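Local coordinates for sensor protein KdpD (Escherichia coli, PDB 4Y2F) that acts as a potassium-sensing histidine kinase, represented here by its GAF domain, which probably helps the sensor regulate its phosphorylation activity, at residues Ala65-Ser68 and Gly72-Ala75; Arg36-Leu41 and Leu48-His53; Pro86-Pro91 and Gln111-Glu116; Ser31-Arg36 and Pro115-Leu120; Tyr6-Ala11 and Glu26-Ser31. One frame throughout, in Å; residues are numbered along the deposited sequence.

Contact 1. Residues Ala65-Ser68 and Gly72-Ala75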
# COMPACT_ATOMS: atom_id res chain seq x y z
N ALA A 65 -22.65 -1.88 9.42
CA ALA A 65 -21.57 -2.32 8.53
C ALA A 65 -21.88 -1.95 7.09
O ALA A 65 -21.03 -1.39 6.38
CB ALA A 65 -21.36 -3.82 8.68
N GLN A 66 -23.11 -2.23 6.63
CA GLN A 66 -23.48 -1.84 5.28
C GLN A 66 -23.37 -0.33 5.09
O GLN A 66 -22.93 0.14 4.04
CB GLN A 66 -24.90 -2.34 4.95
CG GLN A 66 -25.27 -2.24 3.47
CD GLN A 66 -24.48 -3.20 2.59
OE1 GLN A 66 -24.38 -4.39 2.88
NE2 GLN A 66 -23.92 -2.67 1.50
N TRP A 67 -23.78 0.45 6.10
CA TRP A 67 -23.66 1.91 6.05
C TRP A 67 -22.21 2.34 5.86
O TRP A 67 -21.91 3.22 5.05
CB TRP A 67 -24.23 2.53 7.33
CG TRP A 67 -24.03 4.04 7.44
CD1 TRP A 67 -24.89 5.02 7.00
CD2 TRP A 67 -22.92 4.73 8.03
NE1 TRP A 67 -24.38 6.26 7.29
CE2 TRP A 67 -23.17 6.12 7.91
CE3 TRP A 67 -21.73 4.31 8.65
CZ2 TRP A 67 -22.28 7.08 8.38
CZ3 TRP A 67 -20.85 5.28 9.11
CH2 TRP A 67 -21.13 6.64 8.98
N SER A 68 -21.30 1.73 6.63
CA SER A 68 -19.89 2.06 6.53
C SER A 68 -19.36 1.78 5.13
O SER A 68 -18.60 2.58 4.56
CB SER A 68 -19.13 1.25 7.58
OG SER A 68 -17.72 1.39 7.48
N GLY A 72 -18.30 4.69 2.70
CA GLY A 72 -16.85 4.74 2.80
C GLY A 72 -16.36 5.41 4.06
O GLY A 72 -15.37 6.15 4.02
N LEU A 73 -17.06 5.21 5.18
CA LEU A 73 -16.76 5.89 6.42
C LEU A 73 -16.66 4.86 7.54
O LEU A 73 -17.42 3.88 7.56
CB LEU A 73 -17.88 6.88 6.78
CG LEU A 73 -17.91 8.17 5.95
CD1 LEU A 73 -19.18 8.96 6.25
CD2 LEU A 73 -16.68 9.03 6.24
N PRO A 74 -15.75 5.05 8.48
CA PRO A 74 -15.65 4.13 9.62
C PRO A 74 -16.82 4.32 10.58
O PRO A 74 -17.48 5.36 10.62
CB PRO A 74 -14.34 4.54 10.28
CG PRO A 74 -14.24 5.98 10.00
CD PRO A 74 -14.77 6.15 8.58
N ALA A 75 -17.08 3.26 11.35
CA ALA A 75 -18.06 3.28 12.43
C ALA A 75 -17.47 2.47 13.59
O ALA A 75 -16.40 1.86 13.49
CB ALA A 75 -19.41 2.74 11.93
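The end of helix 62-71 has the positive-phi residue and six-to-one bond expected of a Schellman motif, and across it Ser68, in the last full turn, meets Gly72 and Leu73 just beyond the end. The carbonyl of Ser68 takes two N-H groups. Leu73 N lies 3.1 Å from Ser68 O, in the carbonyl plane and on a lone pair, while the bond from Gly72 N is weak, bent to 116° at the hydrogen. Gly72 turns the chain with positive phi (63°), and this left-handed step carries the N-H of Leu73 back over the helix end to make the six-to-one bond. Ser68 adds a side-chain clasp: its hydroxyl, anti to the backbone N (chi1 174°), donates to Leu73 O in a short bond of 2.5 Å between OG and O. From here the chain runs into edge strand 75-76 of the GAF sheet, where Ala75 pairs with Ile89. Trp67 borders this exit. Its CH2 touches Leu73 CB at 3.9 Å, and CZ3 rests 4.1 Å from Ala75 CB, both approaches oblique. The carbonyl oxygen of Pro74 instead sits at the ring's edge, near its plane, 3.7 Å from Trp67 CZ3.

Contact 2. Residues Arg36-Leu41 and Leu48-His53; sequences RSQVLL and LQPLTH
Leu41 and Gln49 form the antiparallel hydrogen-bonded pair of the beta hairpin built from strands 35-42 and 48-49, at one border of the five-stranded GAF sheet. Two backbone bonds close the pair: Leu41 N to Gln49 O at 2.9 Å, nearly straight at 170°, and Gln49 N to Leu41 O at 2.8 Å, more bent. Each acceptor also receives a CA-H contact from the residue preceding its bonded partner, Leu40 CA on Gln49 O and Leu48 CA on Leu41 O.

Apolar contacts continue beyond the bonded pair. Leu40 CB lies 4.2 Å from Leu48 CD2, and the other end of Leu40 reaches Pro50, its CD2 being 3.8 Å from Pro50 CD; the two side chains are roughly perpendicular. Pro50 follows a cis peptide bond, and there the second strand turns off its partner.

Polar side chains lie at the fringe. Gln49 NE2 turns to Asp43 in the hairpin loop. Gln38 has CG anti to its N (chi1 173°) and a bend at chi2, which lays its amide against Pro50, NE2 to CG 3.8 Å, while NE2 donates to Val39 O at 3.0 Å, with that oxygen close to the amide plane.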
# COMPACT_ATOMS: atom_id res chain seq x y z
N ARG A 36 -9.27 -10.01 17.06
CA ARG A 36 -9.99 -10.85 16.11
C ARG A 36 -10.52 -9.95 15.01
O ARG A 36 -10.83 -8.77 15.23
CB ARG A 36 -11.15 -11.56 16.82
CG ARG A 36 -10.71 -12.43 18.01
CD ARG A 36 -9.82 -13.60 17.61
NE ARG A 36 -9.13 -14.25 18.75
CZ ARG A 36 -9.63 -15.25 19.49
NH1 ARG A 36 -10.84 -15.73 19.22
NH2 ARG A 36 -8.91 -15.78 20.51
N SER A 37 -10.60 -10.48 13.80
CA SER A 37 -11.07 -9.62 12.72
C SER A 37 -11.82 -10.45 11.69
O SER A 37 -11.62 -11.66 11.57
CB SER A 37 -9.95 -8.82 12.06
OG SER A 37 -9.02 -9.67 11.46
N GLN A 38 -12.67 -9.75 10.95
CA GLN A 38 -13.43 -10.36 9.86
C GLN A 38 -13.49 -9.36 8.71
O GLN A 38 -13.94 -8.22 8.90
CB GLN A 38 -14.85 -10.62 10.34
CG GLN A 38 -15.76 -11.10 9.23
CD GLN A 38 -15.52 -12.54 8.90
OE1 GLN A 38 -15.70 -13.41 9.74
NE2 GLN A 38 -15.09 -12.81 7.67
N VAL A 39 -13.03 -9.79 7.55
CA VAL A 39 -13.19 -9.04 6.31
C VAL A 39 -14.54 -9.37 5.70
O VAL A 39 -14.94 -10.55 5.64
CB VAL A 39 -12.03 -9.34 5.34
CG1 VAL A 39 -12.33 -8.81 3.94
CG2 VAL A 39 -10.73 -8.73 5.88
N LEU A 40 -15.26 -8.33 5.28
CA LEU A 40 -16.56 -8.44 4.63
C LEU A 40 -16.45 -7.88 3.22
O LEU A 40 -15.92 -6.78 3.03
CB LEU A 40 -17.59 -7.62 5.41
CG LEU A 40 -17.74 -7.99 6.89
CD1 LEU A 40 -18.73 -7.07 7.60
CD2 LEU A 40 -18.17 -9.43 7.02
N LEU A 41 -16.97 -8.62 2.24
CA LEU A 41 -16.86 -8.24 0.84
C LEU A 41 -18.24 -8.15 0.21
O LEU A 41 -19.14 -8.92 0.57
CB LEU A 41 -16.03 -9.28 0.07
CG LEU A 41 -14.60 -9.43 0.59
CD1 LEU A 41 -13.86 -10.50 -0.17
CD2 LEU A 41 -13.84 -8.10 0.53
N LEU A 48 -22.89 -6.94 1.84
CA LEU A 48 -21.67 -7.50 2.42
C LEU A 48 -21.86 -8.95 2.84
O LEU A 48 -22.91 -9.33 3.35
CB LEU A 48 -21.26 -6.68 3.64
CG LEU A 48 -20.80 -5.26 3.31
CD1 LEU A 48 -20.62 -4.51 4.61
CD2 LEU A 48 -19.48 -5.29 2.52
N GLN A 49 -20.81 -9.75 2.64
CA GLN A 49 -20.81 -11.14 3.06
C GLN A 49 -19.46 -11.47 3.68
O GLN A 49 -18.43 -10.95 3.24
CB GLN A 49 -21.08 -12.09 1.88
CG GLN A 49 -22.30 -11.73 1.05
CD GLN A 49 -23.62 -11.98 1.77
OE1 GLN A 49 -23.66 -12.56 2.86
NE2 GLN A 49 -24.72 -11.54 1.15
N PRO A 50 -19.43 -12.34 4.70
CA PRO A 50 -20.60 -13.03 5.27
C PRO A 50 -21.48 -12.17 6.18
O PRO A 50 -21.07 -11.09 6.62
CB PRO A 50 -19.96 -14.17 6.07
CG PRO A 50 -18.60 -13.69 6.41
CD PRO A 50 -18.16 -12.81 5.28
N LEU A 51 -22.71 -12.64 6.43
CA LEU A 51 -23.62 -12.04 7.40
C LEU A 51 -23.55 -12.71 8.76
O LEU A 51 -24.32 -12.36 9.65
CB LEU A 51 -25.06 -12.09 6.88
CG LEU A 51 -25.52 -11.01 5.90
CD1 LEU A 51 -26.72 -11.49 5.10
CD2 LEU A 51 -25.86 -9.72 6.64
N THR A 52 -22.64 -13.67 8.94
CA THR A 52 -22.52 -14.45 10.16
C THR A 52 -21.13 -14.25 10.75
O THR A 52 -20.13 -14.54 10.09
CB THR A 52 -22.76 -15.93 9.87
OG1 THR A 52 -21.77 -16.40 8.94
CG2 THR A 52 -24.14 -16.15 9.28
N HIS A 53 -21.07 -13.75 11.98
CA HIS A 53 -19.80 -13.49 12.64
C HIS A 53 -19.14 -14.81 13.05
O HIS A 53 -19.83 -15.82 13.27
CB HIS A 53 -20.04 -12.67 13.90
CG HIS A 53 -20.73 -13.43 14.98
ND1 HIS A 53 -22.08 -13.74 14.93
CD2 HIS A 53 -20.27 -13.97 16.14
CE1 HIS A 53 -22.41 -14.42 16.01
NE2 HIS A 53 -21.34 -14.57 16.76

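Contact 3. Residues Pro86-Pro91 and Gln111-Glu116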
# COMPACT_ATOMS: atom_id res chain seq x y z
N PRO A 86 -17.28 -2.39 21.32
CA PRO A 86 -15.89 -2.79 21.57
C PRO A 86 -15.14 -3.22 20.32
O PRO A 86 -14.19 -4.01 20.42
CB PRO A 86 -16.05 -3.98 22.52
CG PRO A 86 -17.30 -4.63 22.02
CD PRO A 86 -18.22 -3.46 21.66
N TYR A 87 -15.53 -2.71 19.15
CA TYR A 87 -14.87 -3.05 17.90
C TYR A 87 -14.89 -1.83 16.99
O TYR A 87 -15.63 -0.87 17.21
CB TYR A 87 -15.56 -4.23 17.20
CG TYR A 87 -17.05 -4.03 16.97
CD1 TYR A 87 -17.52 -3.32 15.89
CD2 TYR A 87 -17.98 -4.53 17.88
CE1 TYR A 87 -18.87 -3.12 15.68
CE2 TYR A 87 -19.34 -4.34 17.68
CZ TYR A 87 -19.78 -3.62 16.59
OH TYR A 87 -21.15 -3.41 16.36
N GLN A 88 -14.05 -1.88 15.96
CA GLN A 88 -14.08 -0.88 14.89
C GLN A 88 -14.61 -1.51 13.61
O GLN A 88 -14.38 -2.68 13.33
CB GLN A 88 -12.68 -0.35 14.61
CG GLN A 88 -12.01 0.26 15.82
CD GLN A 88 -10.74 0.96 15.44
OE1 GLN A 88 -9.71 0.33 15.31
NE2 GLN A 88 -10.82 2.26 15.21
N ILE A 89 -15.32 -0.69 12.82
CA ILE A 89 -15.77 -1.07 11.49
C ILE A 89 -15.04 -0.14 10.53
O ILE A 89 -15.26 1.08 10.54
CB ILE A 89 -17.29 -0.92 11.34
CG1 ILE A 89 -18.01 -1.90 12.27
CG2 ILE A 89 -17.69 -1.20 9.90
CD1 ILE A 89 -19.53 -1.77 12.17
N LEU A 90 -14.15 -0.70 9.70
CA LEU A 90 -13.22 0.10 8.90
C LEU A 90 -13.39 -0.17 7.41
O LEU A 90 -13.27 -1.33 6.98
CB LEU A 90 -11.77 -0.16 9.32
CG LEU A 90 -11.51 0.15 10.79
CD1 LEU A 90 -10.11 -0.29 11.15
CD2 LEU A 90 -11.69 1.63 11.09
N PRO A 91 -13.65 0.84 6.60
CA PRO A 91 -13.70 0.61 5.15
C PRO A 91 -12.32 0.30 4.58
O PRO A 91 -11.31 0.88 4.98
CB PRO A 91 -14.26 1.92 4.60
CG PRO A 91 -13.91 2.94 5.63
CD PRO A 91 -13.98 2.23 6.96
N GLN A 111 -5.51 -0.33 23.90
CA GLN A 111 -4.28 -0.53 23.15
C GLN A 111 -4.50 -0.30 21.67
O GLN A 111 -3.72 0.41 21.02
CB GLN A 111 -3.80 -1.96 23.42
CG GLN A 111 -2.53 -2.36 22.67
CD GLN A 111 -2.35 -3.87 22.61
OE1 GLN A 111 -3.09 -4.56 21.90
NE2 GLN A 111 -1.39 -4.38 23.36
N LEU A 112 -5.59 -0.83 21.10
CA LEU A 112 -5.86 -0.63 19.69
C LEU A 112 -6.06 0.84 19.35
O LEU A 112 -5.68 1.29 18.26
CB LEU A 112 -7.10 -1.42 19.29
CG LEU A 112 -7.51 -1.29 17.81
CD1 LEU A 112 -6.44 -1.88 16.93
CD2 LEU A 112 -8.84 -1.96 17.56
N MET A 113 -6.66 1.60 20.26
CA MET A 113 -7.03 2.98 19.99
C MET A 113 -5.89 3.97 20.24
O MET A 113 -6.07 5.17 20.00
CB MET A 113 -8.26 3.38 20.80
CG MET A 113 -9.52 2.53 20.48
SD MET A 113 -9.92 2.34 18.71
CE MET A 113 -10.23 4.04 18.26
N ILE A 114 -4.73 3.48 20.67
CA ILE A 114 -3.54 4.36 20.71
C ILE A 114 -3.36 4.97 19.32
O ILE A 114 -3.38 4.24 18.31
CB ILE A 114 -2.30 3.54 21.10
CG1 ILE A 114 -2.39 3.09 22.56
CG2 ILE A 114 -1.01 4.36 20.82
CD1 ILE A 114 -1.27 2.15 22.97
N PRO A 115 -3.22 6.29 19.20
CA PRO A 115 -3.18 6.90 17.86
C PRO A 115 -2.12 6.32 16.93
O PRO A 115 -2.42 6.06 15.75
CB PRO A 115 -3.01 8.40 18.14
CG PRO A 115 -3.77 8.57 19.47
CD PRO A 115 -3.42 7.31 20.25
N GLU A 116 -0.92 6.03 17.43
CA GLU A 116 0.09 5.40 16.59
C GLU A 116 -0.39 4.06 16.03
O GLU A 116 -0.14 3.74 14.87
CB GLU A 116 1.39 5.24 17.38
CG GLU A 116 2.47 4.50 16.58
CD GLU A 116 3.84 4.56 17.22
OE1 GLU A 116 3.93 4.79 18.44
OE2 GLU A 116 4.83 4.37 16.48
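With CG anti to its carbonyl carbon (chi1 -58°) and the chain extended beyond it (chi2 -171°), Gln88 reaches from strand 88-94 to Leu112 and Met113. Met113 answers with a chain folded at both chi2 and chi3, which curls the sulfur and methyl back against the glutamine amide; the two chains lie alongside, pointing opposite ways. Met113 SD lies 3.6 Å from Gln88 CD, and Met113 CE is also 3.6 Å from Gln88 NE2. Leu112 points against Gln88 and sets its CD2 3.3 Å from Gln88 OE1. No hydrogen bond joins the two segments, so this is a polar amide packed among methyls and sulfur. The contact joins the sheet to the short link between helix 109-112 and helix 115-142, the long C-terminal helix of the GAF domain. Gln88 NE2 finds its strongest polar partner on that second helix, the amide oxygen of Gln118, and makes a weak bond to Ala77 O as well. A leucine here would probably leave Gln118 OE1 without this donor and cut the polar tie between strand and helix. Gln118 in turn donates to the carbonyl of Leu112, so a chain of hydrogen bonds runs from the strand through the helix start to the turn, holding the Gln88 amide in its otherwise greasy surroundings.

Contact 4. Residues Ser31-Arg36 and Pro115-Leu120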
# COMPACT_ATOMS: atom_id res chain seq x y z
N SER A 31 -2.59 -10.92 14.32
CA SER A 31 -1.29 -11.01 14.95
C SER A 31 -0.73 -9.63 15.29
O SER A 31 -0.28 -9.39 16.42
CB SER A 31 -0.34 -11.78 14.03
OG SER A 31 1.01 -11.60 14.41
N THR A 32 -0.76 -8.70 14.33
CA THR A 32 -0.13 -7.40 14.53
C THR A 32 -0.88 -6.56 15.56
O THR A 32 -0.26 -5.83 16.34
CB THR A 32 -0.08 -6.65 13.20
OG1 THR A 32 0.69 -7.42 12.27
CG2 THR A 32 0.52 -5.26 13.36
N PHE A 33 -2.22 -6.63 15.56
CA PHE A 33 -3.02 -5.74 16.39
C PHE A 33 -3.69 -6.46 17.54
O PHE A 33 -4.53 -5.87 18.23
CB PHE A 33 -4.04 -4.99 15.52
CG PHE A 33 -3.39 -4.11 14.50
CD1 PHE A 33 -2.91 -2.86 14.88
CD2 PHE A 33 -3.18 -4.55 13.20
CE1 PHE A 33 -2.27 -2.05 13.97
CE2 PHE A 33 -2.54 -3.74 12.29
CZ PHE A 33 -2.08 -2.49 12.68
N HIS A 34 -3.32 -7.72 17.79
CA HIS A 34 -3.82 -8.48 18.94
C HIS A 34 -5.34 -8.43 18.99
O HIS A 34 -5.95 -8.00 19.99
CB HIS A 34 -3.22 -7.94 20.23
CG HIS A 34 -1.73 -7.94 20.22
ND1 HIS A 34 -0.99 -9.10 20.33
CD2 HIS A 34 -0.84 -6.93 20.09
CE1 HIS A 34 0.30 -8.80 20.28
NE2 HIS A 34 0.42 -7.49 20.14
N ALA A 35 -5.96 -8.89 17.90
CA ALA A 35 -7.38 -8.66 17.70
C ALA A 35 -7.97 -9.81 16.90
O ALA A 35 -7.27 -10.52 16.19
CB ALA A 35 -7.62 -7.36 16.93
N ARG A 36 -9.27 -10.01 17.06
CA ARG A 36 -9.99 -10.85 16.11
C ARG A 36 -10.52 -9.95 15.01
O ARG A 36 -10.83 -8.77 15.23
CB ARG A 36 -11.15 -11.56 16.82
CG ARG A 36 -10.71 -12.43 18.01
CD ARG A 36 -9.82 -13.60 17.61
NE ARG A 36 -9.13 -14.25 18.75
CZ ARG A 36 -9.63 -15.25 19.49
NH1 ARG A 36 -10.84 -15.73 19.22
NH2 ARG A 36 -8.91 -15.78 20.51
N PRO A 115 -3.22 6.29 19.20
CA PRO A 115 -3.18 6.90 17.86
C PRO A 115 -2.12 6.32 16.93
O PRO A 115 -2.42 6.06 15.75
CB PRO A 115 -3.01 8.40 18.14
CG PRO A 115 -3.77 8.57 19.47
CD PRO A 115 -3.42 7.31 20.25
N GLU A 116 -0.92 6.03 17.43
CA GLU A 116 0.09 5.40 16.59
C GLU A 116 -0.39 4.06 16.03
O GLU A 116 -0.14 3.74 14.87
CB GLU A 116 1.39 5.24 17.38
CG GLU A 116 2.47 4.50 16.58
CD GLU A 116 3.84 4.56 17.22
OE1 GLU A 116 3.93 4.79 18.44
OE2 GLU A 116 4.83 4.37 16.48
N GLN A 117 -1.10 3.27 16.84
CA GLN A 117 -1.64 2.01 16.34
C GLN A 117 -2.71 2.24 15.29
O GLN A 117 -2.76 1.53 14.27
CB GLN A 117 -2.21 1.16 17.48
CG GLN A 117 -1.16 0.68 18.45
CD GLN A 117 -0.13 -0.17 17.77
OE1 GLN A 117 -0.45 -1.03 16.95
NE2 GLN A 117 1.14 0.07 18.09
N GLN A 118 -3.60 3.20 15.53
CA GLN A 118 -4.60 3.56 14.52
C GLN A 118 -3.96 3.96 13.20
O GLN A 118 -4.47 3.59 12.13
CB GLN A 118 -5.48 4.70 15.04
CG GLN A 118 -6.41 4.24 16.17
CD GLN A 118 -7.45 3.29 15.65
OE1 GLN A 118 -8.31 3.71 14.86
NE2 GLN A 118 -7.38 2.03 16.04
N ARG A 119 -2.86 4.71 13.23
CA ARG A 119 -2.22 5.11 11.99
C ARG A 119 -1.63 3.90 11.28
O ARG A 119 -1.73 3.78 10.05
CB ARG A 119 -1.16 6.17 12.26
CG ARG A 119 -1.76 7.50 12.74
CD ARG A 119 -0.74 8.64 12.81
NE ARG A 119 0.34 8.41 13.76
CZ ARG A 119 0.33 8.79 15.03
NH1 ARG A 119 -0.73 9.40 15.55
NH2 ARG A 119 1.38 8.54 15.81
N LEU A 120 -1.06 2.95 12.04
CA LEU A 120 -0.53 1.73 11.43
C LEU A 120 -1.66 0.91 10.83
O LEU A 120 -1.54 0.39 9.71
CB LEU A 120 0.25 0.92 12.46
CG LEU A 120 0.81 -0.37 11.87
CD1 LEU A 120 1.84 -0.07 10.77
CD2 LEU A 120 1.45 -1.20 12.97
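Phe33 pushes the far end of its ring against Leu120, with CZ 3.7 Å from Leu120 CG and 3.8 Å from Leu120 CD2, the two side chains meeting aslant. Leu120 sends its CG anti to the backbone N (chi1 180°), which swings the branched end across to the ring. Further along the rim, Phe33 CE1 comes 3.6 Å from the backbone carbonyl oxygen of Gln117, an oblique approach. Gln117 has two deposited conformers; in the one described its OE1 also nears the ring, a doubtful touch. Thr32 adds its methyl twice over: CG2 is 4.2 Å from Leu120 CD2, and the same group lies above one face of the neighbouring Phe33 ring, offset toward the rim. The Thr32 hydroxyl bonds to Asp4 and to the carbonyl of Phe28. The meeting joins the C-terminal end of helix 18-33 to the first turns of helix 115-142, two helices of the GAF domain, just where His34, with positive phi, leads the chain into strand 35-42. Phe124, a turn further along the long helix, meets Phe33 edge-to-face. No hydrogen bond crosses between the segments, so cohesion here probably comes from burying apolar surface and van der Waals contact between the ring and the leucine and threonine carbons, perhaps with a weak electrostatic pull from the Gln117 carbonyl.

Contact 5. Residues Tyr6-Ala11 and Glu26-Ser31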
# COMPACT_ATOMS: atom_id res chain seq x y z
N TYR A 6 5.38 -5.13 5.56
CA TYR A 6 6.12 -5.72 4.45
C TYR A 6 5.79 -7.21 4.30
O TYR A 6 5.59 -7.69 3.18
CB TYR A 6 7.61 -5.52 4.68
CG TYR A 6 8.51 -6.26 3.71
CD1 TYR A 6 8.87 -5.69 2.50
CD2 TYR A 6 9.00 -7.52 4.03
CE1 TYR A 6 9.69 -6.37 1.62
CE2 TYR A 6 9.81 -8.20 3.15
CZ TYR A 6 10.16 -7.62 1.95
OH TYR A 6 10.98 -8.30 1.07
N GLU A 7 5.73 -7.95 5.42
CA GLU A 7 5.42 -9.37 5.32
C GLU A 7 4.00 -9.61 4.82
O GLU A 7 3.76 -10.53 4.03
CB GLU A 7 5.66 -10.08 6.66
CG GLU A 7 7.13 -10.31 6.98
CD GLU A 7 7.85 -11.20 5.97
OE1 GLU A 7 7.28 -12.23 5.55
OE2 GLU A 7 8.99 -10.85 5.58
N MET A 8 3.05 -8.79 5.27
CA MET A 8 1.70 -8.92 4.75
C MET A 8 1.65 -8.59 3.26
O MET A 8 0.96 -9.27 2.50
CB MET A 8 0.72 -8.04 5.53
CG MET A 8 -0.73 -8.26 5.06
SD MET A 8 -1.98 -7.21 5.83
CE MET A 8 -1.51 -5.60 5.20
N SER A 9 2.41 -7.58 2.83
CA SER A 9 2.42 -7.23 1.40
C SER A 9 2.91 -8.40 0.55
O SER A 9 2.39 -8.64 -0.55
CB SER A 9 3.26 -5.97 1.16
OG SER A 9 4.64 -6.27 1.00
N LYS A 10 3.91 -9.14 1.03
CA LYS A 10 4.37 -10.32 0.30
C LYS A 10 3.26 -11.36 0.20
O LYS A 10 3.07 -11.97 -0.86
CB LYS A 10 5.60 -10.92 0.98
CG LYS A 10 6.88 -10.13 0.78
CD LYS A 10 7.97 -10.57 1.75
CE LYS A 10 8.53 -11.95 1.43
NZ LYS A 10 9.66 -12.29 2.35
N ALA A 11 2.52 -11.56 1.29
CA ALA A 11 1.45 -12.55 1.29
C ALA A 11 0.27 -12.09 0.44
O ALA A 11 -0.35 -12.91 -0.26
CB ALA A 11 1.02 -12.84 2.72
N GLU A 26 -6.91 -11.24 7.71
CA GLU A 26 -7.30 -11.60 9.07
C GLU A 26 -6.12 -12.15 9.87
O GLU A 26 -5.94 -11.78 11.04
CB GLU A 26 -8.46 -12.59 9.02
CG GLU A 26 -9.75 -11.94 8.48
CD GLU A 26 -10.85 -12.94 8.18
OE1 GLU A 26 -10.70 -14.14 8.50
OE2 GLU A 26 -11.88 -12.51 7.61
N GLN A 27 -5.28 -12.99 9.25
CA GLN A 27 -4.12 -13.54 9.95
C GLN A 27 -3.21 -12.42 10.43
O GLN A 27 -2.80 -12.39 11.60
CB GLN A 27 -3.36 -14.46 8.99
CG GLN A 27 -2.05 -15.03 9.53
CD GLN A 27 -1.30 -15.82 8.47
OE1 GLN A 27 -1.74 -16.89 8.05
NE2 GLN A 27 -0.17 -15.29 8.04
N PHE A 28 -2.91 -11.46 9.55
CA PHE A 28 -1.94 -10.44 9.90
C PHE A 28 -2.54 -9.38 10.82
O PHE A 28 -1.86 -8.87 11.72
CB PHE A 28 -1.36 -9.81 8.64
CG PHE A 28 -0.23 -10.59 8.03
CD1 PHE A 28 1.08 -10.31 8.38
CD2 PHE A 28 -0.48 -11.61 7.12
CE1 PHE A 28 2.13 -11.03 7.83
CE2 PHE A 28 0.57 -12.34 6.57
CZ PHE A 28 1.88 -12.04 6.93
N ILE A 29 -3.80 -9.00 10.60
CA ILE A 29 -4.40 -8.02 11.50
C ILE A 29 -4.54 -8.62 12.90
O ILE A 29 -4.26 -7.95 13.91
CB ILE A 29 -5.71 -7.47 10.92
CG1 ILE A 29 -5.41 -6.62 9.67
CG2 ILE A 29 -6.47 -6.66 11.96
CD1 ILE A 29 -6.60 -6.34 8.78
N ALA A 30 -4.91 -9.90 13.00
CA ALA A 30 -5.00 -10.58 14.29
C ALA A 30 -3.67 -10.58 15.02
O ALA A 30 -3.61 -10.27 16.22
CB ALA A 30 -5.43 -12.03 14.11
N SER A 31 -2.59 -10.92 14.32
CA SER A 31 -1.29 -11.01 14.95
C SER A 31 -0.73 -9.63 15.29
O SER A 31 -0.28 -9.39 16.42
CB SER A 31 -0.34 -11.78 14.03
OG SER A 31 1.01 -11.60 14.41
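An antiparallel helix pair, helix 4-13 against helix 18-33, is held by Phe28 lying flat against the backbone of Met8. The axes of the two short segments run at 168° and approach to 10.5 Å. Met8 CA sits over the middle of the Phe28 ring, 3.7 Å from its centroid and 10° off the normal, a CH-pi contact. Met8 CB covers the same ring nearer its root, 3.7 Å from Phe28 CD1. With CG anti to its own N (chi1 -175°), Met8 then runs back along Phe28 and away, leaving SD 5.2 Å from the ring centroid in an oblique Met-aromatic contact. Its end turns to Phe124, Leu127 and Val128, so helix 115-142 completes a three-helix layer on this side of the GAF domain. Ala11 CB approaches obliquely, 3.9 Å from Phe28 CE2, and Glu7 CB lies 3.8 Å from Phe28 CE1. An alanine in place of Phe28 would probably open a gap beneath Met8 and deprive helix 4-13 of its main apolar hold on this neighbour. Other residues of the first helix, Tyr6, Ser9 and Lys10, pack on the second subunit, among them Ser9 on its Leu126.

Overall arrangement
Along the chain contact 5 comes first, pairing helices 4-13 and 18-33, and contact 4 then carries helix 18-33 to helix 115-142, closing a loop within which contacts 1 and 2 are nested. Contacts 3 and 4 end on the same helix, their centres 7 Å apart, and are tied through Gln118. Contacts 1 and 2, with centres 13 Å apart, meet where Gln66 OE1 probably accepts from Leu48 N; contact 1 joins contact 3 by strand pairing of Ala75 with Ile89. Contacts 1 and 5 lie on opposite sides of the chain's centre, about 23 Å apart. As in other GAF domains, the antiparallel sheet lies between the layer of helices 4-13, 18-33 and 115-142 and helix 62-71.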